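Side-chain contacts in saframycin Mx1 synthetase B (Legionella pneumophila subsp. pneumophila, PDB 3KXW), which is a fatty acid AMP ligase of the ANL superfamily of AMP-binding enzymes and holds 5'-O-[(S)-(dodecanoyloxy)(hydroxy)phosphoryl]adenosine: residues V93-P98 with Q108-N113; F492-E497 with K501-C506. One frame throughout, in Å; residues are numbered along the deposited sequence.

Contact 1 comes first along the chain and is complete before contact 2 begins. Residues 93-98 and 108-113 belong to the AMP-binding enzyme part, where strand 91-95, outermost in a mixed sheet, meets helix 101-114. Residues 492-497 and 501-506 belong to the C-terminal AMP-domain part and pair the two strands of a hairpin, 486-496 and 499-508, in a separate four-stranded sheet. The contacts share no helix, strand or sheet. Their centres lie about 29 Å apart and their nearest atoms about 14 Å, without touching, so the two are separate pieces of the fold, both mostly buried, one a helix-on-sheet layer and the other a strand-to-strand pairing.

Contact 1 (V93-P98 with Q108-N113); sequences VPIYPP and QRIVTN
A small, buried, wholly apolar contact joins strand 91-95, at the border of a mixed sheet, to helix 101-114, the helix of a beta-alpha-beta crossover that leads on to the parallel strand 118-121, with strand 67-71 between the two. Ile-110 on the helix reaches both Val-93 and Ile-95, alternate strand residues whose side chains leave the backbone toward the helix; the intervening Pro-94 points away. The meeting is made by methyl groups. Ile-110 CG2 lies 3.8 Å from Val-93 CG1 and 4.0 Å from Ile-95 CG2, and this one branch therefore bridges the two strand residues. A second methyl of Ile-110, CD1, also comes to 4.0 Å from Ile-95 CG2, which gives Ile-95 two points of touch on the same partner. In both pairs the side chains run past one another in opposite directions and meet flank to flank. Torsions set this up: with chi1 of Ile-110 at -76°, CG2 stands opposite the backbone N, while the extended second torsion (174°) carries CD1 on to Ile-95. In Val-93, too, the touching CG1 is the branch opposite N (chi1 -175°).

Apolar neighbours extend the contact. Val-93 and Ile-95 also touch Leu-69 of the neighbouring strand 67-71, to which they are hydrogen-bonded through the backbone, and Tyr-174 of strand 169-174 touches both Val-93 and Ile-110. No hydrogen bond or charge pair spans the contact, so this part of the interface depends on dispersion and the exclusion of water.

Contact 2 (F492-E497 with K501-C506); sequences FVIQEE and KLTVMC
A chi1 of 50° sets the Phe-492 ring between its own backbone N and carbonyl carbon and turns one face of the ring to Thr-503, whose chi1 of -55° puts CG2 opposite N and sends it to the ring. Thr-503 CB sits over that face, offset toward the rim, in a CH-pi contact 4.3 Å from the Phe-492 centroid, and Thr-503 CG2 lies 4.0 Å from Phe-492 CZ. Beside them Ile-494 CG1 approaches Thr-503 OG1 at 3.7 Å. On the other face of the sheet Val-493 CG2 meets Leu-502 CD1 at 4.2 Å, the two side chains crossing at about a right angle. Nearer the turn, Glu-496 OE2 touches the aliphatic part of Lys-501 at CD, 3.3 Å away; the charged ends stay apart.

Backbone bonds fix the register. Phe-492 and Thr-503 exchange two, with Thr-503 N to Phe-492 O at 2.7 Å, and Ile-494 and Lys-501 exchange two more, around the non-hydrogen-bonded pair Val-493 and Leu-502. Helix 554-567 covers the Phe-492 face through Cys-561 and Arg-562. This is the pairing of a strongly twisted antiparallel beta hairpin, whose strand 486-496 is the outermost strand of a mixed, helix-covered sheet.

Contact 1 (V93-P98 with Q108-N113)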
loop_
_atom_site.group_PDB
_atom_site.type_symbol
_atom_site.label_atom_id
_atom_site.label_comp_id
_atom_site.label_asym_id
_atom_site.label_seq_id
_atom_site.Cartn_x
_atom_site.Cartn_y
_atom_site.Cartn_z
ATOM N N VAL A 93 2.986 -5.998 -15.190
ATOM C CA VAL A 93 2.205 -6.655 -14.147
ATOM C C VAL A 93 3.111 -7.078 -12.990
ATOM O O VAL A 93 3.646 -8.192 -12.966
ATOM C CB VAL A 93 1.405 -7.898 -14.679
ATOM C CG1 VAL A 93 0.518 -8.464 -13.554
ATOM C CG2 VAL A 93 0.561 -7.521 -15.920
ATOM N N PRO A 94 3.293 -6.177 -12.022
ATOM C CA PRO A 94 4.144 -6.438 -10.858
ATOM C C PRO A 94 3.534 -7.408 -9.853
ATOM O O PRO A 94 2.356 -7.264 -9.521
ATOM C CB PRO A 94 4.258 -5.061 -10.185
ATOM C CG PRO A 94 3.896 -4.073 -11.205
ATOM C CD PRO A 94 2.857 -4.776 -12.080
ATOM N N ILE A 95 4.322 -8.359 -9.361
ATOM C CA ILE A 95 3.855 -9.244 -8.296
ATOM C C ILE A 95 4.948 -9.476 -7.248
ATOM O O ILE A 95 6.132 -9.470 -7.572
ATOM C CB ILE A 95 3.390 -10.629 -8.837
ATOM C CG1 ILE A 95 4.573 -11.418 -9.405
ATOM C CG2 ILE A 95 2.304 -10.471 -9.873
ATOM C CD1 ILE A 95 4.236 -12.896 -9.784
ATOM N N TYR A 96 4.532 -9.667 -5.997
ATOM C CA TYR A 96 5.414 -10.113 -4.916
ATOM C C TYR A 96 6.000 -11.466 -5.271
ATOM O O TYR A 96 5.286 -12.330 -5.765
ATOM C CB TYR A 96 4.608 -10.309 -3.622
ATOM C CG TYR A 96 4.018 -9.062 -3.003
ATOM C CD1 TYR A 96 4.731 -8.329 -2.041
ATOM C CD2 TYR A 96 2.727 -8.633 -3.335
ATOM C CE1 TYR A 96 4.188 -7.180 -1.451
ATOM C CE2 TYR A 96 2.181 -7.480 -2.749
ATOM C CZ TYR A 96 2.919 -6.765 -1.810
ATOM O OH TYR A 96 2.381 -5.626 -1.247
ATOM N N PRO A 97 7.294 -11.673 -5.013
ATOM C CA PRO A 97 7.841 -13.019 -5.208
ATOM C C PRO A 97 7.024 -14.035 -4.394
ATOM O O PRO A 97 6.703 -13.757 -3.232
ATOM C CB PRO A 97 9.279 -12.879 -4.687
ATOM C CG PRO A 97 9.618 -11.463 -4.994
ATOM C CD PRO A 97 8.347 -10.681 -4.731
ATOM N N PRO A 98 6.656 -15.173 -5.012
ATOM C CA PRO A 98 5.731 -16.154 -4.417
ATOM C C PRO A 98 6.453 -17.055 -3.419
ATOM O O PRO A 98 6.572 -18.267 -3.632
ATOM C CB PRO A 98 5.239 -16.953 -5.629
ATOM C CG PRO A 98 6.361 -16.860 -6.636
ATOM C CD PRO A 98 7.089 -15.548 -6.372
ATOM N N GLN A 108 -0.427 -17.364 -9.127
ATOM C CA GLN A 108 -1.085 -18.196 -10.124
ATOM C C GLN A 108 -2.409 -17.587 -10.597
ATOM O O GLN A 108 -2.756 -17.659 -11.777
ATOM C CB GLN A 108 -1.337 -19.610 -9.575
ATOM C CG GLN A 108 -2.225 -20.451 -10.488
ATOM C CD GLN A 108 -1.524 -20.812 -11.786
ATOM O OE1 GLN A 108 -1.862 -20.310 -12.865
ATOM N NE2 GLN A 108 -0.522 -21.663 -11.682
ATOM N N ARG A 109 -3.175 -17.011 -9.675
ATOM C CA ARG A 109 -4.444 -16.399 -10.074
ATOM C C ARG A 109 -4.202 -15.177 -10.952
ATOM O O ARG A 109 -4.972 -14.905 -11.852
ATOM C CB ARG A 109 -5.305 -16.031 -8.857
ATOM C CG ARG A 109 -5.820 -17.224 -8.067
ATOM C CD ARG A 109 -6.375 -16.809 -6.700
ATOM N NE ARG A 109 -6.528 -17.992 -5.859
ATOM C CZ ARG A 109 -7.545 -18.837 -5.966
ATOM N NH1 ARG A 109 -8.513 -18.597 -6.840
ATOM N NH2 ARG A 109 -7.608 -19.914 -5.191
ATOM N N ILE A 110 -3.120 -14.453 -10.688
ATOM C CA ILE A 110 -2.774 -13.285 -11.496
ATOM C C ILE A 110 -2.299 -13.704 -12.894
ATOM O O ILE A 110 -2.681 -13.114 -13.909
ATOM C CB ILE A 110 -1.756 -12.399 -10.767
ATOM C CG1 ILE A 110 -2.472 -11.618 -9.666
ATOM C CG2 ILE A 110 -1.066 -11.440 -11.736
ATOM C CD1 ILE A 110 -1.549 -10.790 -8.767
ATOM N N VAL A 111 -1.501 -14.757 -12.954
ATOM C CA VAL A 111 -1.110 -15.295 -14.251
ATOM C C VAL A 111 -2.315 -15.749 -15.075
ATOM O O VAL A 111 -2.400 -15.473 -16.260
ATOM C CB VAL A 111 -0.060 -16.433 -14.114
ATOM C CG1 VAL A 111 0.148 -17.179 -15.470
ATOM C CG2 VAL A 111 1.244 -15.860 -13.598
ATOM N N THR A 112 -3.253 -16.439 -14.447
ATOM C CA THR A 112 -4.415 -16.916 -15.184
ATOM C C THR A 112 -5.255 -15.752 -15.721
ATOM O O THR A 112 -5.760 -15.806 -16.831
ATOM C CB THR A 112 -5.258 -17.821 -14.297
ATOM O OG1 THR A 112 -4.433 -18.917 -13.849
ATOM C CG2 THR A 112 -6.489 -18.358 -15.065
ATOM N N ASN A 113 -5.401 -14.708 -14.912
ATOM C CA ASN A 113 -6.190 -13.550 -15.303
ATOM C C ASN A 113 -5.504 -12.742 -16.420
ATOM O O ASN A 113 -6.113 -12.452 -17.454
ATOM C CB ASN A 113 -6.489 -12.679 -14.066
ATOM C CG ASN A 113 -7.358 -11.461 -14.381
ATOM O OD1 ASN A 113 -8.429 -11.568 -14.985
ATOM N ND2 ASN A 113 -6.897 -10.301 -13.966
#

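Contact 2 (F492-E497 with K501-C506)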
loop_
_atom_site.group_PDB
_atom_site.type_symbol
_atom_site.label_atom_id
_atom_site.label_comp_id
_atom_site.label_asym_id
_atom_site.label_seq_id
_atom_site.Cartn_x
_atom_site.Cartn_y
_atom_site.Cartn_z
ATOM N N PHE A 492 -8.578 -13.703 13.917
ATOM C CA PHE A 492 -9.915 -13.207 13.660
ATOM C C PHE A 492 -9.912 -11.714 13.813
ATOM O O PHE A 492 -9.003 -11.147 14.418
ATOM C CB PHE A 492 -10.932 -13.838 14.614
ATOM C CG PHE A 492 -10.535 -13.782 16.057
ATOM C CD1 PHE A 492 -10.963 -12.745 16.876
ATOM C CD2 PHE A 492 -9.718 -14.753 16.601
ATOM C CE1 PHE A 492 -10.591 -12.685 18.211
ATOM C CE2 PHE A 492 -9.340 -14.696 17.940
ATOM C CZ PHE A 492 -9.785 -13.667 18.744
ATOM N N VAL A 493 -10.959 -11.078 13.306
ATOM C CA VAL A 493 -11.095 -9.635 13.440
ATOM C C VAL A 493 -12.193 -9.279 14.415
ATOM O O VAL A 493 -13.298 -9.834 14.363
ATOM C CB VAL A 493 -11.416 -8.982 12.085
ATOM C CG1 VAL A 493 -11.579 -7.460 12.251
ATOM C CG2 VAL A 493 -10.321 -9.285 11.107
ATOM N N ILE A 494 -11.873 -8.342 15.301
ATOM C CA ILE A 494 -12.784 -7.852 16.324
ATOM C C ILE A 494 -13.174 -6.438 15.964
ATOM O O ILE A 494 -12.311 -5.653 15.580
ATOM C CB ILE A 494 -12.060 -7.818 17.685
ATOM C CG1 ILE A 494 -11.715 -9.242 18.101
ATOM C CG2 ILE A 494 -12.893 -7.131 18.749
ATOM C CD1 ILE A 494 -12.857 -10.191 17.886
ATOM N N GLN A 495 -14.461 -6.108 16.062
ATOM C CA GLN A 495 -14.854 -4.702 15.932
ATOM C C GLN A 495 -14.988 -4.116 17.320
ATOM O O GLN A 495 -15.694 -4.662 18.158
ATOM C CB GLN A 495 -16.150 -4.518 15.155
ATOM C CG GLN A 495 -16.402 -3.045 14.849
ATOM C CD GLN A 495 -17.776 -2.774 14.261
ATOM O OE1 GLN A 495 -18.623 -3.659 14.188
ATOM N NE2 GLN A 495 -17.999 -1.532 13.834
ATOM N N GLU A 496 -14.295 -3.015 17.569
ATOM C CA GLU A 496 -14.137 -2.534 18.928
ATOM C C GLU A 496 -14.178 -1.014 18.939
ATOM O O GLU A 496 -13.205 -0.354 18.574
ATOM C CB GLU A 496 -12.812 -3.061 19.482
ATOM C CG GLU A 496 -12.451 -2.604 20.879
ATOM C CD GLU A 496 -11.394 -3.489 21.484
ATOM O OE1 GLU A 496 -11.764 -4.447 22.192
ATOM O OE2 GLU A 496 -10.196 -3.254 21.220
ATOM N N GLU A 497 -15.320 -0.478 19.370
ATOM C CA GLU A 497 -15.680 0.937 19.214
ATOM C C GLU A 497 -15.050 1.625 18.009
ATOM O O GLU A 497 -13.938 2.165 18.071
ATOM C CB GLU A 497 -15.469 1.739 20.511
ATOM C CG GLU A 497 -14.027 1.935 20.910
ATOM C CD GLU A 497 -13.882 2.209 22.392
ATOM O OE1 GLU A 497 -14.429 3.236 22.873
ATOM O OE2 GLU A 497 -13.209 1.397 23.070
ATOM N N LYS A 501 -9.913 -4.616 14.469
ATOM C CA LYS A 501 -8.571 -5.035 14.890
ATOM C C LYS A 501 -8.345 -6.497 14.539
ATOM O O LYS A 501 -9.039 -7.361 15.041
ATOM C CB LYS A 501 -8.392 -4.835 16.400
ATOM C CG LYS A 501 -8.771 -3.435 16.917
ATOM C CD LYS A 501 -8.421 -3.238 18.403
ATOM C CE LYS A 501 -6.952 -2.868 18.582
ATOM N NZ LYS A 501 -6.577 -1.701 17.722
ATOM N N LEU A 502 -7.395 -6.753 13.652
ATOM C CA LEU A 502 -6.981 -8.111 13.372
ATOM C C LEU A 502 -6.297 -8.654 14.613
ATOM O O LEU A 502 -5.355 -8.045 15.131
ATOM C CB LEU A 502 -6.026 -8.129 12.192
ATOM C CG LEU A 502 -5.360 -9.455 11.874
ATOM C CD1 LEU A 502 -6.398 -10.599 11.745
ATOM C CD2 LEU A 502 -4.481 -9.328 10.612
ATOM N N THR A 503 -6.753 -9.804 15.079
ATOM C CA THR A 503 -6.302 -10.330 16.370
ATOM C C THR A 503 -5.769 -11.729 16.187
ATOM O O THR A 503 -6.409 -12.535 15.553
ATOM C CB THR A 503 -7.473 -10.369 17.350
ATOM O OG1 THR A 503 -8.051 -9.056 17.432
ATOM C CG2 THR A 503 -7.026 -10.817 18.752
ATOM N N VAL A 504 -4.597 -12.019 16.745
ATOM C CA VAL A 504 -4.029 -13.352 16.634
ATOM C C VAL A 504 -3.856 -13.889 18.041
ATOM O O VAL A 504 -3.304 -13.205 18.886
ATOM C CB VAL A 504 -2.664 -13.331 15.925
ATOM C CG1 VAL A 504 -1.969 -14.695 16.059
ATOM C CG2 VAL A 504 -2.819 -12.907 14.446
HETATM N N MSE A 505 -4.343 -15.095 18.303
HETATM C CA MSE A 505 -4.135 -15.710 19.621
HETATM C C MSE A 505 -3.343 -17.005 19.462
HETATM O O MSE A 505 -3.676 -17.826 18.610
HETATM C CB MSE A 505 -5.479 -16.016 20.292
HETATM C CG MSE A 505 -5.361 -16.494 21.728
HETATM SE SE MSE A 505 -7.160 -16.723 22.515
HETATM C CE MSE A 505 -7.662 -14.823 22.623
ATOM N N CYS A 506 -2.315 -17.200 20.290
ATOM C CA CYS A 506 -1.459 -18.382 20.176
ATOM C C CYS A 506 -1.277 -19.032 21.522
ATOM O O CYS A 506 -1.019 -18.345 22.498
ATOM C CB CYS A 506 -0.048 -17.995 19.685
ATOM S SG CYS A 506 -0.015 -17.162 18.117
#